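Local coordinates for sulfide-quinone reductase (Aquifex aeolicus, PDB 3HYW), which catalyses the FAD-dependent oxidation of hydrogen sulfide by quinone, building up polysulfur that is released typically as cyclooctasulfur, at residues Val5-Gly10 with Ile30-Asp35; Ile15-Asn20 with Gln319-Val324; Leu101-Gly106 with Lys287-Val292; Val275-Cys280 with Val294-Pro299. All coordinates share one frame; numbering follows the deposited sequence.

Interaction 1: Val5-Gly10 with Ile30-Asp35; sequences VVVIGG and ITLISD. With FAD (flavin-adenine dinucleotide), chain G.
Thr31 N donates to Val5 O, Val7 N to Thr31 O at 2.8 Å, and Ile33 N to Val7 O, three nearly straight bonds; Gly9 N to Ile33 O, at 2.7 Å, is more bent (155°). They run between two adjacent parallel strands, the first and last members of the beta-alpha-beta unit that opens the FAD-binding Rossmann fold, with helix 12-24 as the crossover. The last bond carries the pairing into the glycine-rich turn. There Gly9 has no side chain, and its CA can approach FAD O4B to 3.2 Å. Asp35, in the loop after the second strand, accepts a hydrogen bond from the ribose hydroxyl O2B; the modelled separation from OD1 is very short, so its exact length is doubtful. Its chi1 of 61° places CG between the backbone N and the carbonyl carbon, with OD1 on that hydroxyl. The carboxylate lies on one side of the adenine plane and Ile8 on the other, with CG2 3.6 Å from FAD C2A. Outside the cofactor site the residues are mostly beta-branched or leucine, suited to a buried sheet. Val5, Val7, Ile30 and Leu32 share one face, where Val5 and Ile30 touch Leu21 of helix 12-24 and Leu32 touches Ile15. Val6, Ile8, Thr31 and Ile33 line the other face, where the Thr31 hydroxyl is satisfied by His4 and Glu72. On that face Val6 CG1 meets Ile33 CD1 at 3.7 Å, the two side chains crossing at a slant. Leu32, with CG anti to the backbone N (chi1 -168°), reaches the turn, CD2 3.7 Å from Gly10 CA.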
# COMPACT_ATOMS: atom_id res chain seq x y z
N VAL A 5 49.92 14.78 -9.14
CA VAL A 5 48.78 13.86 -9.03
C VAL A 5 48.34 13.41 -10.42
O VAL A 5 48.14 14.24 -11.32
CB VAL A 5 47.58 14.50 -8.29
CG1 VAL A 5 46.40 13.53 -8.24
CG2 VAL A 5 47.97 14.92 -6.89
N VAL A 6 48.21 12.11 -10.61
CA VAL A 6 47.60 11.56 -11.81
C VAL A 6 46.16 11.15 -11.50
O VAL A 6 45.91 10.45 -10.51
CB VAL A 6 48.39 10.35 -12.39
CG1 VAL A 6 47.60 9.66 -13.51
CG2 VAL A 6 49.76 10.80 -12.89
N VAL A 7 45.24 11.60 -12.34
CA VAL A 7 43.84 11.22 -12.24
C VAL A 7 43.48 10.40 -13.47
O VAL A 7 43.64 10.85 -14.61
CB VAL A 7 42.91 12.46 -12.15
CG1 VAL A 7 41.45 12.03 -12.05
CG2 VAL A 7 43.29 13.34 -10.96
N ILE A 8 43.01 9.17 -13.24
CA ILE A 8 42.55 8.34 -14.34
C ILE A 8 41.04 8.43 -14.46
O ILE A 8 40.30 7.95 -13.59
CB ILE A 8 42.97 6.85 -14.19
CG1 ILE A 8 44.49 6.73 -13.92
CG2 ILE A 8 42.59 6.08 -15.45
CD1 ILE A 8 44.95 5.27 -13.67
N GLY A 9 40.58 9.04 -15.55
CA GLY A 9 39.15 9.13 -15.84
C GLY A 9 38.70 10.57 -15.97
O GLY A 9 38.90 11.37 -15.05
N GLY A 10 38.10 10.90 -17.11
CA GLY A 10 37.58 12.24 -17.37
C GLY A 10 36.07 12.36 -17.22
O GLY A 10 35.41 12.98 -18.06
N ILE A 30 49.00 18.47 -12.03
CA ILE A 30 47.87 17.55 -12.16
C ILE A 30 47.73 17.09 -13.60
O ILE A 30 47.65 17.90 -14.52
CB ILE A 30 46.53 18.19 -11.68
CG1 ILE A 30 46.63 18.65 -10.22
CG2 ILE A 30 45.37 17.21 -11.87
CD1 ILE A 30 45.56 19.62 -9.79
N THR A 31 47.71 15.77 -13.78
CA THR A 31 47.54 15.17 -15.08
C THR A 31 46.28 14.31 -15.05
O THR A 31 46.13 13.46 -14.17
CB THR A 31 48.76 14.32 -15.48
OG1 THR A 31 49.94 15.13 -15.45
CG2 THR A 31 48.60 13.72 -16.87
N LEU A 32 45.39 14.55 -16.00
CA LEU A 32 44.20 13.73 -16.16
C LEU A 32 44.33 12.88 -17.42
O LEU A 32 44.59 13.40 -18.51
CB LEU A 32 42.94 14.60 -16.20
CG LEU A 32 41.59 13.89 -16.08
CD1 LEU A 32 40.63 14.68 -15.18
CD2 LEU A 32 40.95 13.67 -17.44
N ILE A 33 44.15 11.57 -17.24
CA ILE A 33 44.20 10.61 -18.34
C ILE A 33 42.80 10.05 -18.55
O ILE A 33 42.21 9.49 -17.63
CB ILE A 33 45.17 9.43 -18.02
CG1 ILE A 33 46.57 9.95 -17.64
CG2 ILE A 33 45.24 8.47 -19.20
CD1 ILE A 33 47.51 8.87 -17.12
N SER A 34 42.28 10.18 -19.77
CA SER A 34 40.98 9.61 -20.12
C SER A 34 40.93 9.11 -21.55
O SER A 34 41.50 9.73 -22.45
CB SER A 34 39.86 10.63 -19.89
OG SER A 34 38.60 10.01 -19.93
N ASP A 35 40.25 7.98 -21.75
CA ASP A 35 40.10 7.38 -23.08
C ASP A 35 39.04 8.08 -23.95
O ASP A 35 39.05 7.95 -25.17
CB ASP A 35 39.82 5.87 -22.98
CG ASP A 35 38.53 5.54 -22.24
OD1 ASP A 35 37.95 6.44 -21.60
OD2 ASP A 35 38.10 4.38 -22.29
PA FAD G . 32.09 8.33 -15.39
O1A FAD G . 31.46 9.68 -15.18
O2A FAD G . 31.41 7.33 -16.28
O5B FAD G . 33.57 8.61 -15.92
C5B FAD G . 34.55 7.60 -16.10
C4B FAD G . 35.60 8.18 -17.04
O4B FAD G . 36.75 7.34 -17.07
C3B FAD G . 35.09 8.25 -18.47
O3B FAD G . 35.52 9.48 -19.05
C2B FAD G . 35.75 7.07 -19.15
O2B FAD G . 35.92 7.28 -20.55
C1B FAD G . 37.09 7.02 -18.42
N9A FAD G . 37.78 5.70 -18.46
C8A FAD G . 37.22 4.47 -18.35
N7A FAD G . 38.21 3.54 -18.41
C5A FAD G . 39.38 4.20 -18.57
C6A FAD G . 40.71 3.79 -18.70
N6A FAD G . 41.03 2.48 -18.68
N1A FAD G . 41.69 4.73 -18.85
C2A FAD G . 41.39 6.04 -18.87
N3A FAD G . 40.12 6.46 -18.75
C4A FAD G . 39.10 5.56 -18.60
N1 FAD G . 23.69 9.86 -10.77
C2 FAD G . 22.92 10.85 -10.23
O2 FAD G . 23.24 11.36 -9.14
N3 FAD G . 21.82 11.31 -10.87
C4 FAD G . 21.46 10.79 -12.06
O4 FAD G . 20.35 11.24 -12.72
C4X FAD G . 22.23 9.78 -12.63
N5 FAD G . 21.86 9.26 -13.82
C5X FAD G . 22.59 8.27 -14.39
C6 FAD G . 22.20 7.76 -15.63
C7 FAD G . 22.93 6.74 -16.24
C7M FAD G . 22.46 6.21 -17.58
C8 FAD G . 24.06 6.24 -15.59
C8M FAD G . 24.90 5.13 -16.19
C9 FAD G . 24.45 6.76 -14.35
C9A FAD G . 23.73 7.79 -13.73
N10 FAD G . 24.10 8.32 -12.53
C10 FAD G . 23.36 9.31 -11.97
C1' FAD G . 25.27 7.75 -11.81
C2' FAD G . 26.59 8.49 -11.77
O2' FAD G . 26.39 9.86 -11.39
C3' FAD G . 27.29 8.34 -13.12
O3' FAD G . 27.47 6.93 -13.41
C4' FAD G . 28.63 9.05 -13.14
O4' FAD G . 29.02 9.23 -14.51
C5' FAD G . 29.69 8.26 -12.39
O5' FAD G . 30.91 9.00 -12.34
P FAD G . 32.35 8.29 -12.51
O1P FAD G . 33.39 9.38 -12.47
O2P FAD G . 32.47 7.12 -11.56
O3P FAD G . 32.31 7.61 -13.97

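Interaction 2: Ile15-Asn20 with Gln319-Val324; sequences IATAYN and QMAMAV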
# COMPACT_ATOMS: atom_id res chain seq x y z
N ILE A 15 37.04 14.58 -13.00
CA ILE A 15 36.95 16.04 -13.12
C ILE A 15 36.77 16.71 -11.75
O ILE A 15 37.47 17.67 -11.45
CB ILE A 15 35.83 16.48 -14.12
CG1 ILE A 15 36.11 15.97 -15.54
CG2 ILE A 15 35.62 18.01 -14.10
CD1 ILE A 15 37.28 16.66 -16.28
N ALA A 16 35.86 16.20 -10.92
CA ALA A 16 35.62 16.79 -9.60
C ALA A 16 36.88 16.76 -8.73
O ALA A 16 37.20 17.75 -8.07
CB ALA A 16 34.46 16.09 -8.89
N THR A 17 37.58 15.64 -8.73
CA THR A 17 38.82 15.52 -7.95
C THR A 17 39.92 16.44 -8.48
O THR A 17 40.54 17.16 -7.71
CB THR A 17 39.31 14.05 -7.85
OG1 THR A 17 38.20 13.18 -7.58
CG2 THR A 17 40.34 13.90 -6.72
N ALA A 18 40.16 16.42 -9.79
CA ALA A 18 41.14 17.31 -10.42
C ALA A 18 40.87 18.80 -10.15
O ALA A 18 41.79 19.53 -9.80
CB ALA A 18 41.24 17.05 -11.91
N TYR A 19 39.62 19.23 -10.33
CA TYR A 19 39.26 20.63 -10.07
C TYR A 19 39.37 20.97 -8.59
O TYR A 19 39.85 22.06 -8.24
CB TYR A 19 37.84 20.95 -10.57
CG TYR A 19 37.66 21.05 -12.08
CD1 TYR A 19 38.62 20.56 -12.98
CD2 TYR A 19 36.49 21.59 -12.62
CE1 TYR A 19 38.42 20.64 -14.36
CE2 TYR A 19 36.28 21.67 -13.98
CZ TYR A 19 37.25 21.20 -14.85
OH TYR A 19 37.03 21.28 -16.21
N ASN A 20 38.96 20.05 -7.71
CA ASN A 20 39.05 20.29 -6.26
C ASN A 20 40.51 20.47 -5.85
O ASN A 20 40.83 21.40 -5.11
CB ASN A 20 38.43 19.15 -5.45
CG ASN A 20 36.91 19.21 -5.38
OD1 ASN A 20 36.31 20.27 -5.26
ND2 ASN A 20 36.29 18.04 -5.44
N GLN A 319 31.14 14.26 -3.22
CA GLN A 319 31.60 14.19 -1.83
C GLN A 319 32.88 13.34 -1.68
O GLN A 319 33.77 13.73 -0.93
CB GLN A 319 30.49 13.66 -0.93
CG GLN A 319 29.29 14.60 -0.87
CD GLN A 319 28.12 14.02 -0.13
OE1 GLN A 319 28.11 12.84 0.19
NE2 GLN A 319 27.11 14.85 0.16
N MET A 320 32.95 12.20 -2.38
CA MET A 320 34.19 11.40 -2.47
C MET A 320 35.32 12.26 -2.99
O MET A 320 36.42 12.24 -2.44
CB MET A 320 34.03 10.24 -3.45
CG MET A 320 33.14 9.12 -2.99
SD MET A 320 32.84 8.01 -4.37
CE MET A 320 31.51 7.00 -3.73
N ALA A 321 35.05 12.99 -4.06
CA ALA A 321 36.03 13.88 -4.69
C ALA A 321 36.55 14.97 -3.76
O ALA A 321 37.75 15.22 -3.73
CB ALA A 321 35.45 14.50 -5.96
N MET A 322 35.65 15.61 -3.01
CA MET A 322 36.04 16.63 -2.03
C MET A 322 36.93 16.04 -0.94
O MET A 322 37.97 16.61 -0.59
CB MET A 322 34.83 17.28 -1.34
CG MET A 322 33.91 18.08 -2.22
SD MET A 322 32.50 18.67 -1.24
CE MET A 322 31.19 18.57 -2.47
N ALA A 323 36.51 14.90 -0.40
CA ALA A 323 37.26 14.20 0.64
C ALA A 323 38.65 13.79 0.15
O ALA A 323 39.65 14.01 0.85
CB ALA A 323 36.49 12.99 1.15
N VAL A 324 38.72 13.21 -1.04
CA VAL A 324 39.99 12.73 -1.60
C VAL A 324 40.97 13.87 -1.86
O VAL A 324 42.16 13.76 -1.55
CB VAL A 324 39.77 11.88 -2.87
CG1 VAL A 324 41.06 11.75 -3.69
CG2 VAL A 324 39.22 10.50 -2.49
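Ala16 and Ala321 meet methyl to methyl, their CB atoms 3.5 Å apart, tighter than usual van der Waals contact. Such small residues let helices 12-24 and 314-332 come close: the axes of the two segments approach to 8.3 Å and cross at -34°. Thr17 completes the tight part. Its OG1 sits 3.5 Å from Ala321 CB, yet this hydroxyl is satisfied within its own helix by Gly13 O, so a polar group can be buried against a methyl. OG1 lies beside the backbone N (chi1 -44°), which puts CG2 anti to that N, and this branch reaches across to Val324 CG1 at 3.8 Å.

The other flank is looser and partly exposed. Asn20 lays its amide against the backbone of the facing helix, ND2 lying 3.5 Å from Ala321 C. Met322 is directed away at its base and contributes mainly CG, 4.0 Å from Asn20 ND2. The same helix lines the quinone pocket near its start, through Gly314, Met315 and Glu318. None of the contacts across is a hydrogen bond; the first helix of the Rossmann unit is therefore held to helix 314-332 by close-fitting shape and van der Waals contact.

Interaction 3: Leu101-Gly106 with Lys287-Val292; sequences LVIATG and KNIFGV. With FAD (flavin-adenine dinucleotide), chain G.
Leu101-Gly106 and Lys287-Val292 are joined first by their backbones. Leu101 N donates to Asn288 O, Phe290 N to Leu101 O, Ile103 N to Phe290 O at 2.8 Å, and Val292 N to Ile103 O at 2.9 Å. Beyond the last pair a water takes over: it accepts from Gly106 N and donates both to Val292 O and, at 2.7 Å, to the FAD phosphate oxygen O2P. The residues just beyond the two strands and the pyrophosphate thus share one three-bonded water. Gly106, at positive phi and without a side chain, fits its CA 3.2 Å from FAD O3P. Thr105 belongs to the cofactor site as well, its CG2 lying over the adenine 3.7 Å from FAD C5A.

Around these bonds is the packing of a Rossmann-type parallel sheet, in which strand 100-103 lies between strand 4-8 and strand 289-291, the last being an outermost strand. Ile103 CD1 meets Ile289 CG2 at 3.8 Å on one face, where Leu101 also packs. Val102 and Phe290 share the other. Val292 CG2 meets Val102 CG1 at 3.8 Å, and Thr17 of helix 12-24 covers both valines. Phe290 turns a ring edge to Leu101 O, and its side chain packs on Val324 and Ile328 of helix 314-332. Gly291 lies next to Ile103 with only backbone to offer, its CA 3.4 Å from Ile103 O. At the far end Asn288, whose carbonyl begins the pairing, is anchored through ND2 to Asn86 OD1 and Asp99 O.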
# COMPACT_ATOMS: atom_id res chain seq x y z
N LEU A 101 47.85 9.05 -6.85
CA LEU A 101 47.03 8.55 -7.94
C LEU A 101 45.55 8.52 -7.55
O LEU A 101 45.20 8.00 -6.50
CB LEU A 101 47.47 7.14 -8.36
CG LEU A 101 46.63 6.43 -9.42
CD1 LEU A 101 46.88 7.03 -10.79
CD2 LEU A 101 46.88 4.93 -9.44
N VAL A 102 44.70 9.07 -8.42
CA VAL A 102 43.25 8.98 -8.25
C VAL A 102 42.65 8.12 -9.37
O VAL A 102 42.74 8.47 -10.55
CB VAL A 102 42.57 10.38 -8.25
CG1 VAL A 102 41.07 10.24 -8.07
CG2 VAL A 102 43.17 11.27 -7.19
N ILE A 103 42.04 7.01 -8.98
CA ILE A 103 41.38 6.13 -9.94
C ILE A 103 39.89 6.46 -10.00
O ILE A 103 39.18 6.34 -9.00
CB ILE A 103 41.60 4.63 -9.61
CG1 ILE A 103 43.10 4.35 -9.44
CG2 ILE A 103 40.98 3.74 -10.72
CD1 ILE A 103 43.44 3.00 -8.85
N ALA A 104 39.44 6.89 -11.18
CA ALA A 104 38.06 7.33 -11.38
C ALA A 104 37.52 6.93 -12.76
O ALA A 104 36.94 7.76 -13.49
CB ALA A 104 37.95 8.84 -11.17
N THR A 105 37.70 5.66 -13.10
CA THR A 105 37.40 5.14 -14.43
C THR A 105 35.91 4.80 -14.69
O THR A 105 35.55 4.41 -15.79
CB THR A 105 38.24 3.88 -14.74
OG1 THR A 105 38.13 2.96 -13.65
CG2 THR A 105 39.70 4.23 -14.92
N GLY A 106 35.07 4.96 -13.67
CA GLY A 106 33.63 4.70 -13.84
C GLY A 106 33.31 3.22 -13.91
O GLY A 106 34.16 2.39 -13.60
N LYS A 287 48.98 4.05 0.32
CA LYS A 287 48.32 5.21 0.92
C LYS A 287 48.24 6.42 -0.02
O LYS A 287 47.49 7.37 0.26
CB LYS A 287 48.99 5.57 2.24
CG LYS A 287 48.84 4.48 3.31
CD LYS A 287 49.06 5.03 4.72
CE LYS A 287 48.57 4.05 5.78
NZ LYS A 287 47.14 3.64 5.58
N ASN A 288 48.98 6.37 -1.12
CA ASN A 288 48.96 7.43 -2.13
C ASN A 288 48.02 7.12 -3.31
O ASN A 288 48.00 7.86 -4.30
CB ASN A 288 50.38 7.77 -2.61
CG ASN A 288 51.04 6.64 -3.39
OD1 ASN A 288 50.77 5.47 -3.15
ND2 ASN A 288 51.92 7.00 -4.31
N ILE A 289 47.26 6.04 -3.19
CA ILE A 289 46.23 5.69 -4.17
C ILE A 289 44.84 5.91 -3.57
O ILE A 289 44.55 5.45 -2.47
CB ILE A 289 46.36 4.23 -4.69
CG1 ILE A 289 47.70 4.03 -5.42
CG2 ILE A 289 45.19 3.87 -5.62
CD1 ILE A 289 47.96 2.61 -5.91
N PHE A 290 44.00 6.62 -4.32
CA PHE A 290 42.64 6.93 -3.90
C PHE A 290 41.69 6.49 -5.02
O PHE A 290 42.07 6.44 -6.19
CB PHE A 290 42.49 8.43 -3.61
CG PHE A 290 43.33 8.93 -2.46
CD1 PHE A 290 44.67 9.25 -2.64
CD2 PHE A 290 42.78 9.07 -1.19
CE1 PHE A 290 45.45 9.69 -1.57
CE2 PHE A 290 43.54 9.52 -0.12
CZ PHE A 290 44.88 9.83 -0.31
N GLY A 291 40.47 6.13 -4.65
CA GLY A 291 39.44 5.80 -5.63
C GLY A 291 38.27 6.76 -5.49
O GLY A 291 37.88 7.10 -4.37
N VAL A 292 37.72 7.20 -6.61
CA VAL A 292 36.57 8.11 -6.60
C VAL A 292 35.57 7.63 -7.64
O VAL A 292 35.94 7.34 -8.77
CB VAL A 292 36.98 9.58 -6.89
CG1 VAL A 292 35.76 10.50 -6.98
CG2 VAL A 292 37.94 10.11 -5.84
PA FAD G . 32.09 8.33 -15.39
O1A FAD G . 31.46 9.68 -15.18
O2A FAD G . 31.41 7.33 -16.28
O5B FAD G . 33.57 8.61 -15.92
C5B FAD G . 34.55 7.60 -16.10
C4B FAD G . 35.60 8.18 -17.04
O4B FAD G . 36.75 7.34 -17.07
C3B FAD G . 35.09 8.25 -18.47
O3B FAD G . 35.52 9.48 -19.05
C2B FAD G . 35.75 7.07 -19.15
O2B FAD G . 35.92 7.28 -20.55
C1B FAD G . 37.09 7.02 -18.42
N9A FAD G . 37.78 5.70 -18.46
C8A FAD G . 37.22 4.47 -18.35
N7A FAD G . 38.21 3.54 -18.41
C5A FAD G . 39.38 4.20 -18.57
C6A FAD G . 40.71 3.79 -18.70
N6A FAD G . 41.03 2.48 -18.68
N1A FAD G . 41.69 4.73 -18.85
C2A FAD G . 41.39 6.04 -18.87
N3A FAD G . 40.12 6.46 -18.75
C4A FAD G . 39.10 5.56 -18.60
N1 FAD G . 23.69 9.86 -10.77
C2 FAD G . 22.92 10.85 -10.23
O2 FAD G . 23.24 11.36 -9.14
N3 FAD G . 21.82 11.31 -10.87
C4 FAD G . 21.46 10.79 -12.06
O4 FAD G . 20.35 11.24 -12.72
C4X FAD G . 22.23 9.78 -12.63
N5 FAD G . 21.86 9.26 -13.82
C5X FAD G . 22.59 8.27 -14.39
C6 FAD G . 22.20 7.76 -15.63
C7 FAD G . 22.93 6.74 -16.24
C7M FAD G . 22.46 6.21 -17.58
C8 FAD G . 24.06 6.24 -15.59
C8M FAD G . 24.90 5.13 -16.19
C9 FAD G . 24.45 6.76 -14.35
C9A FAD G . 23.73 7.79 -13.73
N10 FAD G . 24.10 8.32 -12.53
C10 FAD G . 23.36 9.31 -11.97
C1' FAD G . 25.27 7.75 -11.81
C2' FAD G . 26.59 8.49 -11.77
O2' FAD G . 26.39 9.86 -11.39
C3' FAD G . 27.29 8.34 -13.12
O3' FAD G . 27.47 6.93 -13.41
C4' FAD G . 28.63 9.05 -13.14
O4' FAD G . 29.02 9.23 -14.51
C5' FAD G . 29.69 8.26 -12.39
O5' FAD G . 30.91 9.00 -12.34
P FAD G . 32.35 8.29 -12.51
O1P FAD G . 33.39 9.38 -12.47
O2P FAD G . 32.47 7.12 -11.56
O3P FAD G . 32.31 7.61 -13.97
O HOH W 1 34.78 5.89 -11.00

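Interaction 4: Val275-Cys280 with Val294-Pro299; sequences VIVNRC and VVTAIP. With FAD (flavin-adenine dinucleotide), chain G.
Val275 makes a single backbone bridge opposite Thr296, its N donating to Val295 O at 2.8 Å in the carbonyl plane and its O accepting from Ala297 N at 2.9 Å, with that donor tilted 32° out of the plane. The side chains close round these two bonds. Val275 CG2 lies 3.9 Å from Val295 CG1. The Val295 branch that does this stands between its backbone N and carbonyl carbon (chi1 78°), while the residue also packs on Thr105 and Pro257. Ala297 turns its small methyl toward the bridge, CB resting 3.4 Å from Val275 O. Val277 CG2 touches Thr296 CB more loosely at 4.2 Å.

Neither segment is regular helix or strand; they are the loops leading into and out of strand 289-291, whose exit joins the FAD-binding site. There Val294 N donates a nearly straight hydrogen bond (168°) to FAD O2P at 2.9 Å, with the valine side chain against the cofactor. Thr296 keeps its hydroxyl on Gly293 O, and Lys312 NZ bonds to both Val294 O and Thr296 O. Beyond the bridge, a water accepts from Val277 N and donates to Ala297 O. The entering loop then closes in an Asx turn, where Cys280 N approaches Asn278 OD1 from above the carbonyl plane at 2.9 Å and Gln282 N is a second donor to the same oxygen, beside the disulfide from Cys280 SG to Cys422 SG.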
# COMPACT_ATOMS: atom_id res chain seq x y z
N VAL A 275 38.08 -0.74 -7.00
CA VAL A 275 39.16 -0.24 -6.14
C VAL A 275 38.88 -0.46 -4.65
O VAL A 275 37.87 0.01 -4.11
CB VAL A 275 39.46 1.26 -6.38
CG1 VAL A 275 40.67 1.70 -5.56
CG2 VAL A 275 39.70 1.53 -7.88
N ILE A 276 39.78 -1.16 -3.98
CA ILE A 276 39.70 -1.34 -2.54
C ILE A 276 40.02 -0.00 -1.87
O ILE A 276 41.10 0.56 -2.05
CB ILE A 276 40.64 -2.45 -2.02
CG1 ILE A 276 40.34 -3.78 -2.73
CG2 ILE A 276 40.51 -2.61 -0.49
CD1 ILE A 276 41.41 -4.88 -2.52
N VAL A 277 39.05 0.52 -1.13
CA VAL A 277 39.23 1.78 -0.42
C VAL A 277 38.77 1.64 1.01
O VAL A 277 38.00 0.73 1.34
CB VAL A 277 38.49 2.98 -1.10
CG1 VAL A 277 39.10 3.30 -2.46
CG2 VAL A 277 36.97 2.75 -1.22
N ASN A 278 39.27 2.53 1.87
CA ASN A 278 38.78 2.63 3.24
C ASN A 278 37.74 3.75 3.35
O ASN A 278 37.24 4.23 2.33
CB ASN A 278 39.95 2.80 4.22
CG ASN A 278 40.79 4.05 3.97
OD1 ASN A 278 40.30 5.05 3.42
ND2 ASN A 278 42.05 4.01 4.40
N ARG A 279 37.42 4.18 4.58
CA ARG A 279 36.41 5.22 4.81
C ARG A 279 36.78 6.56 4.17
O ARG A 279 35.91 7.38 3.86
CB ARG A 279 36.21 5.43 6.31
CG ARG A 279 35.69 4.21 7.05
CD ARG A 279 35.64 4.43 8.55
NE ARG A 279 35.10 3.26 9.22
CZ ARG A 279 35.41 2.88 10.45
NH1 ARG A 279 34.86 1.79 10.96
NH2 ARG A 279 36.28 3.59 11.17
N CYS A 280 38.08 6.78 3.99
CA CYS A 280 38.61 8.04 3.48
C CYS A 280 38.91 7.93 1.98
O CYS A 280 39.59 8.77 1.39
CB CYS A 280 39.85 8.44 4.29
SG CYS A 280 39.46 8.67 6.06
N VAL A 294 32.17 5.34 -9.28
CA VAL A 294 31.54 4.03 -9.42
C VAL A 294 32.57 2.90 -9.31
O VAL A 294 32.25 1.78 -8.90
CB VAL A 294 30.78 3.92 -10.77
CG1 VAL A 294 30.26 2.51 -11.00
CG2 VAL A 294 29.63 4.92 -10.81
N VAL A 295 33.81 3.20 -9.69
CA VAL A 295 34.88 2.21 -9.68
C VAL A 295 35.28 1.77 -8.27
O VAL A 295 36.02 0.80 -8.11
CB VAL A 295 36.12 2.72 -10.47
CG1 VAL A 295 36.94 3.72 -9.65
CG2 VAL A 295 36.98 1.54 -10.92
N THR A 296 34.81 2.48 -7.25
CA THR A 296 35.15 2.14 -5.85
C THR A 296 34.36 0.93 -5.33
O THR A 296 33.16 0.81 -5.57
CB THR A 296 34.97 3.34 -4.88
OG1 THR A 296 33.61 3.81 -4.90
CG2 THR A 296 35.92 4.47 -5.26
N ALA A 297 35.05 0.03 -4.63
CA ALA A 297 34.39 -1.14 -4.06
C ALA A 297 33.69 -0.77 -2.75
O ALA A 297 34.32 -0.56 -1.72
CB ALA A 297 35.40 -2.26 -3.83
N ILE A 298 32.36 -0.68 -2.82
CA ILE A 298 31.56 -0.40 -1.63
C ILE A 298 30.64 -1.61 -1.44
O ILE A 298 29.94 -1.99 -2.38
CB ILE A 298 30.72 0.90 -1.78
CG1 ILE A 298 31.62 2.11 -2.03
CG2 ILE A 298 29.86 1.15 -0.53
CD1 ILE A 298 30.84 3.40 -2.29
N PRO A 299 30.65 -2.21 -0.23
CA PRO A 299 29.81 -3.38 0.01
C PRO A 299 28.32 -3.05 -0.15
O PRO A 299 27.94 -1.90 0.01
CB PRO A 299 30.13 -3.74 1.47
CG PRO A 299 31.46 -3.07 1.76
CD PRO A 299 31.41 -1.81 0.97
PA FAD G . 32.09 8.33 -15.39
O1A FAD G . 31.46 9.68 -15.18
O2A FAD G . 31.41 7.33 -16.28
O5B FAD G . 33.57 8.61 -15.92
C5B FAD G . 34.55 7.60 -16.10
C4B FAD G . 35.60 8.18 -17.04
O4B FAD G . 36.75 7.34 -17.07
C3B FAD G . 35.09 8.25 -18.47
O3B FAD G . 35.52 9.48 -19.05
C2B FAD G . 35.75 7.07 -19.15
O2B FAD G . 35.92 7.28 -20.55
C1B FAD G . 37.09 7.02 -18.42
N9A FAD G . 37.78 5.70 -18.46
C8A FAD G . 37.22 4.47 -18.35
N7A FAD G . 38.21 3.54 -18.41
C5A FAD G . 39.38 4.20 -18.57
C6A FAD G . 40.71 3.79 -18.70
N6A FAD G . 41.03 2.48 -18.68
N1A FAD G . 41.69 4.73 -18.85
C2A FAD G . 41.39 6.04 -18.87
N3A FAD G . 40.12 6.46 -18.75
C4A FAD G . 39.10 5.56 -18.60
N1 FAD G . 23.69 9.86 -10.77
C2 FAD G . 22.92 10.85 -10.23
O2 FAD G . 23.24 11.36 -9.14
N3 FAD G . 21.82 11.31 -10.87
C4 FAD G . 21.46 10.79 -12.06
O4 FAD G . 20.35 11.24 -12.72
C4X FAD G . 22.23 9.78 -12.63
N5 FAD G . 21.86 9.26 -13.82
C5X FAD G . 22.59 8.27 -14.39
C6 FAD G . 22.20 7.76 -15.63
C7 FAD G . 22.93 6.74 -16.24
C7M FAD G . 22.46 6.21 -17.58
C8 FAD G . 24.06 6.24 -15.59
C8M FAD G . 24.90 5.13 -16.19
C9 FAD G . 24.45 6.76 -14.35
C9A FAD G . 23.73 7.79 -13.73
N10 FAD G . 24.10 8.32 -12.53
C10 FAD G . 23.36 9.31 -11.97
C1' FAD G . 25.27 7.75 -11.81
C2' FAD G . 26.59 8.49 -11.77
O2' FAD G . 26.39 9.86 -11.39
C3' FAD G . 27.29 8.34 -13.12
O3' FAD G . 27.47 6.93 -13.41
C4' FAD G . 28.63 9.05 -13.14
O4' FAD G . 29.02 9.23 -14.51
C5' FAD G . 29.69 8.26 -12.39
O5' FAD G . 30.91 9.00 -12.34
P FAD G . 32.35 8.29 -12.51
O1P FAD G . 33.39 9.38 -12.47
O2P FAD G . 32.47 7.12 -11.56
O3P FAD G . 32.31 7.61 -13.97
O HOH W 2 36.66 -1.11 -0.56

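In the fold
Interactions 1 and 3 belong to one parallel sheet: strands 4-8 and 100-103 are neighbours, joined by Val6 O to Val102 N and Ile8 O to Ala104 N, so the two pairings form a continuous core whose strand ends carry FAD. Interaction 2 lies against that sheet as a helix layer, with Thr17 and Val324 packing on Val292, and relies on side-chain fit where the sheet relies on backbone bonds. Interaction 4 is also largely buried but irregular; Thr296 CG2 packs on Gly291 of interaction 3. Interactions 1, 3 and 4 touch the cofactor, 1 at its adenosine, 4 at the pyrophosphate and 3 at both, through Thr105 and Gly106. Asn20, Met322, Asn288 and Ala297 are partly exposed.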